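Local coordinates for phenazine biosynthesis protein PhzF family (PDB 1S7J), which probably acts as an isomerase of the PhzF family, whose fold is related to that of diaminopimelate epimerase, at residues A[14-19]-A[251-256]; A[56-61]-A[94-99]; A[90-95]-A[103-108]; A[182-187]-A[222-227]. All blocks are in the same frame, centred on the assembly; numbering follows the deposited sequence.

Interaction 1: residues A[14-19]-A[251-256]; sequences EVFKGN and KLFAKG
Val15 reaches across to strand 251-256 with one methyl group. Its CG1 lies 4.0 Å from Phe253 CA and at the edge of the Phe253 ring, near the ring plane, with Val15 CG1 to Phe253 CD1 at 4.2 Å. The first torsion of Val15 (chi1 -60°) sets CG1 anti to the carbonyl carbon, on the side of Leu252 O and Phe253. The other methyl, CG2, turns back over one face of the Phe16 ring. The rings of Phe16 and Phe253 approach obliquely, Phe16 CE2 3.9 Å from Phe253 CE1. They do not stack. At the start of both segments, Lys251 runs alongside the backbone of Glu14. Its chain is bent at chi2 and chi4, with Lys251 CG 3.8 Å from Glu14 CA. The ammonium group bonds to Glu13 O. A water accepts a bond from Val15 N at 3.2 Å and a weak one from Lys251 NZ. Residues 14-17 form a type II beta turn, and Asp9 OD1 binds Phe16 N. Phe253 and Ala254 form a classic beta bulge against Ile7 of strand 2-10. No direct hydrogen bond joins the two segments. The loop therefore rests on the strand through apolar contacts, a lysine chain and one water, which is consistent with a light surface contact.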
loop_
_atom_site.group_PDB
_atom_site.type_symbol
_atom_site.label_atom_id
_atom_site.label_comp_id
_atom_site.label_asym_id
_atom_site.label_seq_id
_atom_site.Cartn_x
_atom_site.Cartn_y
_atom_site.Cartn_z
ATOM N N GLU A 14 6.720 -8.917 -11.621
ATOM C CA GLU A 14 7.415 -8.408 -12.812
ATOM C C GLU A 14 7.230 -6.883 -12.863
ATOM O O GLU A 14 6.330 -6.345 -12.217
ATOM C CB GLU A 14 6.821 -9.031 -14.079
ATOM C CG GLU A 14 5.331 -8.722 -14.280
ATOM C CD GLU A 14 4.796 -9.191 -15.628
ATOM O OE1 GLU A 14 4.610 -10.415 -15.809
ATOM O OE2 GLU A 14 4.544 -8.327 -16.502
ATOM N N VAL A 15 8.083 -6.190 -13.622
ATOM C CA VAL A 15 7.977 -4.728 -13.727
ATOM C C VAL A 15 6.684 -4.310 -14.412
ATOM O O VAL A 15 6.052 -5.099 -15.123
ATOM C CB VAL A 15 9.195 -4.082 -14.481
ATOM C CG1 VAL A 15 10.519 -4.386 -13.747
ATOM C CG2 VAL A 15 9.251 -4.571 -15.905
ATOM N N PHE A 16 6.317 -3.045 -14.196
ATOM C CA PHE A 16 5.091 -2.438 -14.739
ATOM C C PHE A 16 3.839 -2.854 -13.951
ATOM O O PHE A 16 2.733 -2.384 -14.232
ATOM C CB PHE A 16 4.915 -2.752 -16.243
ATOM C CG PHE A 16 6.109 -2.403 -17.069
ATOM C CD1 PHE A 16 6.559 -3.271 -18.064
ATOM C CD2 PHE A 16 6.820 -1.230 -16.830
ATOM C CE1 PHE A 16 7.709 -2.981 -18.801
ATOM C CE2 PHE A 16 7.964 -0.927 -17.552
ATOM C CZ PHE A 16 8.413 -1.803 -18.546
ATOM N N LYS A 17 4.020 -3.742 -12.969
ATOM C CA LYS A 17 2.913 -4.193 -12.127
ATOM C C LYS A 17 3.135 -3.700 -10.688
ATOM O O LYS A 17 4.052 -2.910 -10.432
ATOM C CB LYS A 17 2.785 -5.718 -12.163
ATOM C CG LYS A 17 2.465 -6.273 -13.540
ATOM C CD LYS A 17 2.015 -7.725 -13.479
ATOM C CE LYS A 17 0.634 -7.887 -12.811
ATOM N NZ LYS A 17 0.637 -7.742 -11.316
ATOM N N GLY A 18 2.307 -4.152 -9.763
ATOM C CA GLY A 18 2.457 -3.721 -8.383
ATOM C C GLY A 18 2.340 -2.213 -8.197
ATOM O O GLY A 18 1.674 -1.530 -8.975
ATOM N N ASN A 19 2.990 -1.697 -7.166
ATOM C CA ASN A 19 2.955 -0.267 -6.864
ATOM C C ASN A 19 4.394 0.217 -6.744
ATOM O O ASN A 19 5.143 -0.246 -5.887
ATOM C CB ASN A 19 2.194 -0.037 -5.543
ATOM C CG ASN A 19 1.791 1.432 -5.335
ATOM O OD1 ASN A 19 2.341 2.341 -5.957
ATOM N ND2 ASN A 19 0.833 1.635 -4.455
ATOM N N LYS A 251 9.946 -6.097 -7.295
ATOM C CA LYS A 251 10.802 -6.113 -8.489
ATOM C C LYS A 251 11.514 -4.809 -8.704
ATOM O O LYS A 251 10.900 -3.741 -8.678
ATOM C CB LYS A 251 9.979 -6.450 -9.730
ATOM C CG LYS A 251 10.161 -7.884 -10.233
ATOM C CD LYS A 251 11.556 -8.102 -10.819
ATOM C CE LYS A 251 11.720 -9.509 -11.402
ATOM N NZ LYS A 251 10.776 -9.778 -12.523
ATOM N N LEU A 252 12.822 -4.882 -8.901
ATOM C CA LEU A 252 13.636 -3.702 -9.147
ATOM C C LEU A 252 13.393 -3.255 -10.589
ATOM O O LEU A 252 13.525 -4.052 -11.525
ATOM C CB LEU A 252 15.118 -4.024 -8.979
ATOM C CG LEU A 252 16.053 -3.005 -8.324
ATOM C CD1 LEU A 252 17.321 -2.874 -9.137
ATOM C CD2 LEU A 252 15.396 -1.680 -8.172
ATOM N N PHE A 253 12.972 -2.019 -10.759
ATOM C CA PHE A 253 12.750 -1.479 -12.083
ATOM C C PHE A 253 14.036 -0.833 -12.554
ATOM O O PHE A 253 14.465 -1.043 -13.675
ATOM C CB PHE A 253 11.618 -0.424 -12.080
ATOM C CG PHE A 253 11.522 0.347 -13.357
ATOM C CD1 PHE A 253 11.138 -0.291 -14.548
ATOM C CD2 PHE A 253 11.886 1.695 -13.404
ATOM C CE1 PHE A 253 11.128 0.404 -15.770
ATOM C CE2 PHE A 253 11.878 2.404 -14.621
ATOM C CZ PHE A 253 11.500 1.753 -15.807
ATOM N N ALA A 254 14.634 -0.022 -11.680
ATOM C CA ALA A 254 15.861 0.685 -11.989
ATOM C C ALA A 254 16.721 0.948 -10.766
ATOM O O ALA A 254 16.233 0.982 -9.642
ATOM C CB ALA A 254 15.541 2.006 -12.676
ATOM N N LYS A 255 17.999 1.163 -11.014
ATOM C CA LYS A 255 19.000 1.440 -9.990
ATOM C C LYS A 255 19.908 2.500 -10.590
ATOM O O LYS A 255 20.271 2.397 -11.767
ATOM C CB LYS A 255 19.828 0.162 -9.721
ATOM C CG LYS A 255 21.016 0.364 -8.808
ATOM C CD LYS A 255 22.065 -0.732 -9.023
ATOM C CE LYS A 255 23.476 -0.192 -8.801
ATOM N NZ LYS A 255 24.508 -1.265 -8.902
ATOM N N GLY A 256 20.298 3.486 -9.820
ATOM C CA GLY A 256 21.160 4.512 -10.366
ATOM C C GLY A 256 21.719 5.389 -9.317
ATOM O O GLY A 256 21.922 4.956 -8.187
HETATM O O HOH W 1 9.888 -8.260 -15.230
#

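Interaction 2: residues A[56-61]-A[94-99]; sequences SYALRW and HFTSQS
Phe95 carries its CG anti to the carbonyl carbon (chi1 -59°), which places the ring beside Tyr57 CB and against Leu59 CD1, although the side chain as a whole points away from strand 56-61. Tyr57 has a similar first torsion (chi1 -76°), but its ring leads away and leaves Tyr57 CB against Phe95, at 3.4 Å from Phe95 CD1. Leu59 lays CD1 over one face of the Phe95 ring, 4.2 Å from the centroid and toward the rim. This is a CH-pi contact. Further along, Trp61 brings the benzene end of its indole to Ser97, where Trp61 CH2 lies 3.3 Å from Ser97 CB. Ser97 OG itself bonds to Gly100 O. On the partly exposed side, Thr96 CG2 presses on Ser56 CB at 3.4 Å, a tight carbon contact. Thr96 OG1 sits beside Ala58.

The backbones run roughly parallel, with the short strand axes at 39°, and share a single bridge between Tyr57 and Phe95. Tyr57 N donates to His94 O at 2.7 Å. Thr96 N donates to Tyr57 O, whose position is less certain. Beyond this bridge the strands part, and a water links Leu59 O to Gln98 N.

The Trp61 side chain is about 5 Å from that of Glu46, the predicted active-site residue, and its NE1 bonds to Thr75 of helix 72-85. That helix also touches Tyr57 and Leu59. Strand 47-53 pairs with 56-62 through Ala58 and Arg60, while strand 100-107 pairs with 92-97.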
loop_
_atom_site.group_PDB
_atom_site.type_symbol
_atom_site.label_atom_id
_atom_site.label_comp_id
_atom_site.label_asym_id
_atom_site.label_seq_id
_atom_site.Cartn_x
_atom_site.Cartn_y
_atom_site.Cartn_z
ATOM N N SER A 56 18.364 0.194 14.031
ATOM C CA SER A 56 17.098 0.433 13.384
ATOM C C SER A 56 17.355 1.348 12.184
ATOM O O SER A 56 18.454 1.916 12.048
ATOM C CB SER A 56 16.115 1.127 14.353
ATOM O OG SER A 56 15.764 0.292 15.443
ATOM N N TYR A 57 16.402 1.429 11.281
ATOM C CA TYR A 57 16.540 2.307 10.136
ATOM C C TYR A 57 15.456 3.377 10.209
ATOM O O TYR A 57 14.261 3.062 10.231
ATOM C CB TYR A 57 16.427 1.532 8.811
ATOM C CG TYR A 57 17.651 0.723 8.437
ATOM C CD1 TYR A 57 17.778 -0.610 8.833
ATOM C CD2 TYR A 57 18.662 1.275 7.642
ATOM C CE1 TYR A 57 18.869 -1.373 8.451
ATOM C CE2 TYR A 57 19.761 0.519 7.256
ATOM C CZ TYR A 57 19.858 -0.808 7.663
ATOM O OH TYR A 57 20.937 -1.570 7.274
ATOM N N ALA A 58 15.875 4.625 10.312
ATOM C CA ALA A 58 14.952 5.738 10.372
ATOM C C ALA A 58 14.309 5.942 8.976
ATOM O O ALA A 58 15.011 6.194 8.001
ATOM C CB ALA A 58 15.679 6.994 10.806
ATOM N N LEU A 59 12.988 5.783 8.895
ATOM C CA LEU A 59 12.270 5.951 7.634
ATOM C C LEU A 59 11.651 7.332 7.505
ATOM O O LEU A 59 11.277 7.958 8.496
ATOM C CB LEU A 59 11.175 4.898 7.487
ATOM C CG LEU A 59 11.321 3.900 6.336
ATOM C CD1 LEU A 59 10.088 3.030 6.291
ATOM C CD2 LEU A 59 11.524 4.612 4.995
ATOM N N ARG A 60 11.457 7.740 6.252
ATOM C CA ARG A 60 10.896 9.034 5.904
ATOM C C ARG A 60 10.259 8.884 4.509
ATOM O O ARG A 60 10.911 8.397 3.584
ATOM C CB ARG A 60 12.014 10.056 5.827
ATOM C CG ARG A 60 11.685 11.405 6.362
ATOM C CD ARG A 60 12.294 11.603 7.725
ATOM N NE ARG A 60 13.018 12.871 7.826
ATOM C CZ ARG A 60 12.443 14.077 7.780
ATOM N NH1 ARG A 60 13.183 15.173 7.885
ATOM N NH2 ARG A 60 11.138 14.184 7.624
ATOM N N TRP A 61 8.992 9.243 4.369
ATOM C CA TRP A 61 8.324 9.150 3.074
ATOM C C TRP A 61 7.916 10.520 2.614
ATOM O O TRP A 61 7.505 11.364 3.414
ATOM C CB TRP A 61 7.076 8.281 3.136
ATOM C CG TRP A 61 7.216 7.014 3.886
ATOM C CD1 TRP A 61 7.404 5.760 3.364
ATOM C CD2 TRP A 61 7.090 6.841 5.294
ATOM N NE1 TRP A 61 7.387 4.826 4.361
ATOM C CE2 TRP A 61 7.194 5.462 5.564
ATOM C CE3 TRP A 61 6.887 7.727 6.371
ATOM C CZ2 TRP A 61 7.103 4.936 6.857
ATOM C CZ3 TRP A 61 6.799 7.207 7.658
ATOM C CH2 TRP A 61 6.904 5.823 7.889
ATOM N N HIS A 94 14.037 -3.353 11.336
ATOM C CA HIS A 94 13.351 -2.477 12.275
ATOM C C HIS A 94 13.534 -1.023 11.902
ATOM O O HIS A 94 14.662 -0.546 11.788
ATOM C CB HIS A 94 13.878 -2.721 13.702
ATOM C CG HIS A 94 13.705 -4.133 14.173
ATOM N ND1 HIS A 94 12.460 -4.709 14.350
ATOM C CD2 HIS A 94 14.610 -5.101 14.436
ATOM C CE1 HIS A 94 12.613 -5.976 14.696
ATOM N NE2 HIS A 94 13.900 -6.242 14.755
ATOM N N PHE A 95 12.433 -0.310 11.710
ATOM C CA PHE A 95 12.491 1.093 11.340
ATOM C C PHE A 95 12.006 1.996 12.457
ATOM O O PHE A 95 11.223 1.581 13.299
ATOM C CB PHE A 95 11.636 1.344 10.089
ATOM C CG PHE A 95 12.051 0.544 8.896
ATOM C CD1 PHE A 95 13.116 0.965 8.090
ATOM C CD2 PHE A 95 11.380 -0.617 8.557
ATOM C CE1 PHE A 95 13.501 0.231 6.964
ATOM C CE2 PHE A 95 11.753 -1.364 7.433
ATOM C CZ PHE A 95 12.819 -0.935 6.636
ATOM N N THR A 96 12.481 3.248 12.458
ATOM C CA THR A 96 12.062 4.217 13.453
ATOM C C THR A 96 11.401 5.452 12.812
ATOM O O THR A 96 11.959 6.529 12.778
ATOM C CB THR A 96 13.196 4.646 14.404
ATOM O OG1 THR A 96 14.231 5.347 13.703
ATOM C CG2 THR A 96 13.788 3.434 15.062
ATOM N N SER A 97 10.182 5.256 12.332
ATOM C CA SER A 97 9.446 6.333 11.683
ATOM C C SER A 97 8.859 7.385 12.624
ATOM O O SER A 97 9.121 7.398 13.828
ATOM C CB SER A 97 8.337 5.760 10.818
ATOM O OG SER A 97 7.315 5.162 11.593
ATOM N N GLN A 98 8.102 8.322 12.036
ATOM C CA GLN A 98 7.465 9.348 12.817
ATOM C C GLN A 98 6.174 8.771 13.402
ATOM O O GLN A 98 5.637 9.286 14.371
ATOM C CB GLN A 98 7.259 10.655 11.997
ATOM C CG GLN A 98 6.328 10.568 10.794
ATOM C CD GLN A 98 6.117 11.931 10.127
ATOM O OE1 GLN A 98 7.069 12.685 9.914
ATOM N NE2 GLN A 98 4.857 12.252 9.835
ATOM N N SER A 99 5.723 7.655 12.824
ATOM C CA SER A 99 4.535 6.932 13.272
ATOM C C SER A 99 4.915 5.699 14.126
ATOM O O SER A 99 4.178 4.697 14.156
ATOM C CB SER A 99 3.735 6.489 12.058
ATOM O OG SER A 99 3.427 7.623 11.274
HETATM O O HOH W 2 8.665 9.567 9.195
#

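Interaction 3: residues A[90-95]-A[103-108]; sequences EETLHF and AVTKKE
Ala103 sets its methyl beside the imidazole of His94, with Ala103 CB 3.9 Å from His94 ND1. The two form a non-hydrogen-bonded pair, and Thr92 CG2 approaches the same methyl. Val104 comes next and pairs with Leu93 through two backbone bonds. Leu93 N donates to Val104 O at 2.9 Å, and Val104 N donates to Leu93 O. The valine side chain leaves the sheet on the same face as Leu93. Its CG1 is anti to the backbone N (chi1 -176°), which leaves CG2 anti to the carbonyl carbon and at the edge of the Phe95 ring, with Val104 CG2 3.8 Å from Phe95 CE2. Helix 72-85 covers this face, touching Leu93 through Leu82 and Phe83 and Val104 through Thr75 and Ala79. The two strands are the arms of a beta hairpin, antiparallel at 165°, and Val104 also touches strand 110-116.

Thr105 returns to the face of Ala103 and His94. It forms a non-hydrogen-bonded pair with Thr92, and the two hydroxyls are hydrogen-bonded, OG1 to OG1, at 3.1 Å. Thr105 CG2 lies 3.3 Å from Glu91 O, and the Thr105 side chain runs alongside that of Glu91, both pointing the same way. Lys106 closes the pairing: its N donates to Glu91 O at 2.9 Å. The Lys106 chain leads away from Glu91, bends at chi4 and bonds through NZ to Glu108 O, at 2.6 Å.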
loop_
_atom_site.group_PDB
_atom_site.type_symbol
_atom_site.label_atom_id
_atom_site.label_comp_id
_atom_site.label_asym_id
_atom_site.label_seq_id
_atom_site.Cartn_x
_atom_site.Cartn_y
_atom_site.Cartn_z
ATOM N N GLU A 90 19.853 -10.494 9.309
ATOM C CA GLU A 90 18.624 -10.807 10.044
ATOM C C GLU A 90 17.374 -10.867 9.165
ATOM O O GLU A 90 17.257 -10.128 8.179
ATOM C CB GLU A 90 18.410 -9.801 11.177
ATOM C CG GLU A 90 18.750 -8.352 10.835
ATOM C CD GLU A 90 20.067 -7.930 11.471
ATOM O OE1 GLU A 90 20.635 -6.893 11.073
ATOM O OE2 GLU A 90 20.537 -8.653 12.384
ATOM N N GLU A 91 16.455 -11.754 9.517
ATOM C CA GLU A 91 15.220 -11.910 8.764
ATOM C C GLU A 91 14.206 -10.784 9.017
ATOM O O GLU A 91 13.155 -10.741 8.372
ATOM C CB GLU A 91 14.556 -13.261 9.069
ATOM C CG GLU A 91 13.871 -13.329 10.447
ATOM C CD GLU A 91 12.953 -14.551 10.622
ATOM O OE1 GLU A 91 12.601 -14.849 11.781
ATOM O OE2 GLU A 91 12.572 -15.195 9.613
ATOM N N THR A 92 14.513 -9.881 9.934
ATOM C CA THR A 92 13.596 -8.788 10.232
ATOM C C THR A 92 14.283 -7.439 10.341
ATOM O O THR A 92 15.291 -7.288 11.014
ATOM C CB THR A 92 12.775 -9.070 11.529
ATOM O OG1 THR A 92 11.979 -10.241 11.347
ATOM C CG2 THR A 92 11.850 -7.926 11.837
ATOM N N LEU A 93 13.705 -6.463 9.653
ATOM C CA LEU A 93 14.217 -5.095 9.625
ATOM C C LEU A 93 13.370 -4.206 10.574
ATOM O O LEU A 93 12.142 -4.309 10.598
ATOM C CB LEU A 93 14.137 -4.566 8.184
ATOM C CG LEU A 93 15.361 -3.981 7.466
ATOM C CD1 LEU A 93 16.645 -4.217 8.241
ATOM C CD2 LEU A 93 15.442 -4.581 6.062
ATOM N N HIS A 94 14.037 -3.353 11.336
ATOM C CA HIS A 94 13.351 -2.477 12.275
ATOM C C HIS A 94 13.534 -1.023 11.902
ATOM O O HIS A 94 14.662 -0.546 11.788
ATOM C CB HIS A 94 13.878 -2.721 13.702
ATOM C CG HIS A 94 13.705 -4.133 14.173
ATOM N ND1 HIS A 94 12.460 -4.709 14.350
ATOM C CD2 HIS A 94 14.610 -5.101 14.436
ATOM C CE1 HIS A 94 12.613 -5.976 14.696
ATOM N NE2 HIS A 94 13.900 -6.242 14.755
ATOM N N PHE A 95 12.433 -0.310 11.710
ATOM C CA PHE A 95 12.491 1.093 11.340
ATOM C C PHE A 95 12.006 1.996 12.457
ATOM O O PHE A 95 11.223 1.581 13.299
ATOM C CB PHE A 95 11.636 1.344 10.089
ATOM C CG PHE A 95 12.051 0.544 8.896
ATOM C CD1 PHE A 95 13.116 0.965 8.090
ATOM C CD2 PHE A 95 11.380 -0.617 8.557
ATOM C CE1 PHE A 95 13.501 0.231 6.964
ATOM C CE2 PHE A 95 11.753 -1.364 7.433
ATOM C CZ PHE A 95 12.819 -0.935 6.636
ATOM N N ALA A 103 8.282 -2.843 11.427
ATOM C CA ALA A 103 9.077 -4.020 11.168
ATOM C C ALA A 103 8.589 -4.763 9.949
ATOM O O ALA A 103 7.388 -4.928 9.751
ATOM C CB ALA A 103 9.050 -4.945 12.375
ATOM N N VAL A 104 9.529 -5.187 9.110
ATOM C CA VAL A 104 9.210 -5.952 7.909
ATOM C C VAL A 104 10.012 -7.243 8.033
ATOM O O VAL A 104 11.180 -7.211 8.432
ATOM C CB VAL A 104 9.624 -5.182 6.595
ATOM C CG1 VAL A 104 9.186 -5.967 5.365
ATOM C CG2 VAL A 104 8.993 -3.794 6.574
ATOM N N THR A 105 9.420 -8.352 7.688
ATOM C CA THR A 105 10.104 -9.616 7.808
ATOM C C THR A 105 10.189 -10.295 6.473
ATOM O O THR A 105 9.183 -10.395 5.744
ATOM C CB THR A 105 9.369 -10.548 8.808
ATOM O OG1 THR A 105 9.230 -9.886 10.074
ATOM C CG2 THR A 105 10.131 -11.837 8.998
ATOM N N LYS A 106 11.398 -10.752 6.126
ATOM C CA LYS A 106 11.655 -11.448 4.859
ATOM C C LYS A 106 11.602 -12.971 5.012
ATOM O O LYS A 106 12.329 -13.553 5.814
ATOM C CB LYS A 106 13.020 -11.021 4.285
ATOM C CG LYS A 106 13.442 -11.755 3.014
ATOM C CD LYS A 106 14.682 -11.087 2.405
ATOM C CE LYS A 106 15.467 -12.023 1.497
ATOM N NZ LYS A 106 14.649 -12.603 0.396
ATOM N N LYS A 107 10.711 -13.593 4.271
ATOM C CA LYS A 107 10.572 -15.021 4.291
ATOM C C LYS A 107 10.517 -15.446 2.831
ATOM O O LYS A 107 9.464 -15.354 2.179
ATOM C CB LYS A 107 9.298 -15.431 5.036
ATOM C CG LYS A 107 9.162 -16.935 5.229
ATOM C CD LYS A 107 7.827 -17.316 5.840
ATOM C CE LYS A 107 7.733 -18.831 6.017
ATOM N NZ LYS A 107 7.948 -19.566 4.730
ATOM N N GLU A 108 11.653 -15.932 2.322
ATOM C CA GLU A 108 11.779 -16.336 0.931
ATOM C C GLU A 108 11.744 -15.025 0.117
ATOM O O GLU A 108 12.445 -14.070 0.476
ATOM C CB GLU A 108 10.627 -17.281 0.523
ATOM C CG GLU A 108 11.074 -18.621 -0.083
ATOM C CD GLU A 108 11.589 -19.618 0.955
ATOM O OE1 GLU A 108 10.808 -20.514 1.367
ATOM O OE2 GLU A 108 12.776 -19.521 1.338
#

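Interaction 4: residues A[182-187]-A[222-227]; sequences DSVDFV and TLSAYQ
Ser224, Phe186 and Asp185 bury the most surface here. Ser224 and Asp185 grip each other through side chain and backbone. Asp185 OD2 accepts from Ser224 N at 3.1 Å, and the donor sits above the carboxylate plane, 41° out of it. In return, Asp185 N donates to Ser224 OG at 3.2 Å and weakly to Ser224 O. The serine hydroxyl lies between its own backbone N and carbonyl carbon (chi1 41°), which turns it toward Asp185 N. Gln220 NE2 is a further partner of Asp185 OD2. Val184 adds a tight contact, with Val184 CG2 3.4 Å from Ser224 CB.

Phe186 turns its ring over strand 222-227. Ala225 CB lies over one face, 3.7 Å from the ring centroid, in a CH-pi contact. Leu223 CD2 comes to the ring edge, and the Leu223 and Phe186 side chains meet at about a right angle. Trp214 of helix 207-218 stacks with the same ring.

From Phe186 onward the strands pair in parallel. Phe186 N donates to Ser224 O at 3.2 Å, and Tyr226 N to Phe186 O at 3.1 Å. Val187 packs CG1 against Tyr226 CB, while Tyr226 OH bonds to Lys17. The contact is polar where the loop enters and apolar under the helix. The Ser224 N-H and the Gln220 side-chain amide would probably stabilise the charge on Asp185 OD2, and the buried ring packs mainly on Ala225 and Leu223.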
loop_
_atom_site.group_PDB
_atom_site.type_symbol
_atom_site.label_atom_id
_atom_site.label_comp_id
_atom_site.label_asym_id
_atom_site.label_seq_id
_atom_site.Cartn_x
_atom_site.Cartn_y
_atom_site.Cartn_z
ATOM N N ASP A 182 -11.903 -14.900 -8.133
ATOM C CA ASP A 182 -12.189 -16.048 -8.992
ATOM C C ASP A 182 -11.169 -17.168 -8.767
ATOM O O ASP A 182 -11.525 -18.347 -8.774
ATOM C CB ASP A 182 -12.180 -15.636 -10.473
ATOM C CG ASP A 182 -13.194 -14.538 -10.789
ATOM O OD1 ASP A 182 -12.966 -13.797 -11.767
ATOM O OD2 ASP A 182 -14.215 -14.415 -10.069
ATOM N N SER A 183 -9.911 -16.781 -8.568
ATOM C CA SER A 183 -8.822 -17.745 -8.341
ATOM C C SER A 183 -8.085 -17.447 -7.022
ATOM O O SER A 183 -7.124 -18.139 -6.661
ATOM C CB SER A 183 -7.813 -17.693 -9.500
ATOM O OG SER A 183 -8.436 -17.966 -10.752
ATOM N N VAL A 184 -8.533 -16.410 -6.322
ATOM C CA VAL A 184 -7.930 -16.004 -5.064
ATOM C C VAL A 184 -9.075 -15.837 -4.047
ATOM O O VAL A 184 -10.245 -15.883 -4.434
ATOM C CB VAL A 184 -7.140 -14.678 -5.269
ATOM C CG1 VAL A 184 -7.968 -13.469 -4.873
ATOM C CG2 VAL A 184 -5.823 -14.730 -4.567
ATOM N N ASP A 185 -8.752 -15.666 -2.774
ATOM C CA ASP A 185 -9.808 -15.521 -1.769
ATOM C C ASP A 185 -10.645 -14.248 -1.919
ATOM O O ASP A 185 -11.873 -14.296 -1.824
ATOM C CB ASP A 185 -9.245 -15.657 -0.343
ATOM C CG ASP A 185 -8.946 -17.114 0.031
ATOM O OD1 ASP A 185 -9.543 -18.032 -0.578
ATOM O OD2 ASP A 185 -8.125 -17.338 0.939
ATOM N N PHE A 186 -9.986 -13.114 -2.135
ATOM C CA PHE A 186 -10.689 -11.853 -2.324
ATOM C C PHE A 186 -9.859 -10.841 -3.107
ATOM O O PHE A 186 -8.624 -10.883 -3.087
ATOM C CB PHE A 186 -11.139 -11.261 -0.983
ATOM C CG PHE A 186 -10.025 -10.671 -0.153
ATOM C CD1 PHE A 186 -9.420 -11.416 0.858
ATOM C CD2 PHE A 186 -9.630 -9.343 -0.332
ATOM C CE1 PHE A 186 -8.449 -10.844 1.688
ATOM C CE2 PHE A 186 -8.665 -8.767 0.488
ATOM C CZ PHE A 186 -8.073 -9.521 1.502
ATOM N N VAL A 187 -10.548 -9.948 -3.806
ATOM C CA VAL A 187 -9.905 -8.909 -4.603
ATOM C C VAL A 187 -10.349 -7.534 -4.150
ATOM O O VAL A 187 -11.381 -7.401 -3.516
ATOM C CB VAL A 187 -10.239 -9.069 -6.093
ATOM C CG1 VAL A 187 -9.477 -10.242 -6.672
ATOM C CG2 VAL A 187 -11.732 -9.269 -6.274
ATOM N N THR A 222 -5.782 -17.576 7.200
ATOM C CA THR A 222 -4.960 -17.181 6.068
ATOM C C THR A 222 -5.776 -17.043 4.793
ATOM O O THR A 222 -6.628 -17.887 4.484
ATOM C CB THR A 222 -3.783 -18.159 5.838
ATOM O OG1 THR A 222 -4.273 -19.510 5.749
ATOM C CG2 THR A 222 -2.788 -18.057 6.975
ATOM N N LEU A 223 -5.549 -15.949 4.076
ATOM C CA LEU A 223 -6.252 -15.679 2.843
ATOM C C LEU A 223 -5.322 -15.190 1.754
ATOM O O LEU A 223 -4.298 -14.562 2.032
ATOM C CB LEU A 223 -7.331 -14.611 3.059
ATOM C CG LEU A 223 -8.384 -14.786 4.140
ATOM C CD1 LEU A 223 -8.131 -13.775 5.250
ATOM C CD2 LEU A 223 -9.765 -14.573 3.542
ATOM N N SER A 224 -5.676 -15.488 0.520
ATOM C CA SER A 224 -4.920 -15.046 -0.631
ATOM C C SER A 224 -5.718 -13.853 -1.214
ATOM O O SER A 224 -6.955 -13.896 -1.267
ATOM C CB SER A 224 -4.763 -16.187 -1.650
ATOM O OG SER A 224 -5.965 -16.943 -1.794
ATOM N N ALA A 225 -5.027 -12.782 -1.567
ATOM C CA ALA A 225 -5.691 -11.604 -2.101
ATOM C C ALA A 225 -5.011 -11.041 -3.343
ATOM O O ALA A 225 -3.851 -11.352 -3.628
ATOM C CB ALA A 225 -5.778 -10.537 -1.038
ATOM N N TYR A 226 -5.724 -10.211 -4.077
ATOM C CA TYR A 226 -5.180 -9.600 -5.263
ATOM C C TYR A 226 -5.867 -8.295 -5.517
ATOM O O TYR A 226 -7.061 -8.270 -5.803
ATOM C CB TYR A 226 -5.366 -10.525 -6.483
ATOM C CG TYR A 226 -4.422 -10.217 -7.621
ATOM C CD1 TYR A 226 -3.346 -11.055 -7.901
ATOM C CD2 TYR A 226 -4.578 -9.057 -8.391
ATOM C CE1 TYR A 226 -2.440 -10.754 -8.920
ATOM C CE2 TYR A 226 -3.681 -8.741 -9.414
ATOM C CZ TYR A 226 -2.613 -9.588 -9.675
ATOM O OH TYR A 226 -1.712 -9.289 -10.688
ATOM N N GLN A 227 -5.138 -7.192 -5.376
ATOM C CA GLN A 227 -5.702 -5.886 -5.637
ATOM C C GLN A 227 -5.679 -5.730 -7.159
ATOM O O GLN A 227 -4.626 -5.489 -7.756
ATOM C CB GLN A 227 -4.907 -4.796 -4.966
ATOM C CG GLN A 227 -5.690 -3.527 -4.844
ATOM C CD GLN A 227 -5.173 -2.617 -3.798
ATOM O OE1 GLN A 227 -5.320 -1.413 -3.885
ATOM N NE2 GLN A 227 -4.531 -3.186 -2.766
#

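Overall arrangement
Along the chain, interaction 1 spans the others: its segments, 14-19 and 251-256, lie near the two ends and enclose interactions 2, 3 and 4. Interactions 2 and 3 are neighbours, with centres 13 Å apart. They share His94 and Phe95 on strand 92-97, and Tyr57 packs on Leu93 between them. Helix 72-85 lies against both. Interaction 4 comes later, its centre about 30 Å from that of interaction 2, across the chain's centre, beside helix 207-218. Lys17 NZ and Tyr226 OH join interactions 1 and 4 by a probable hydrogen bond. Strand 243-259 pairs with both 110-116 and 234-240, so this long strand links the region of interactions 2 and 3 to that of interaction 4, consistent with the two-domain diaminopimelate epimerase-like fold.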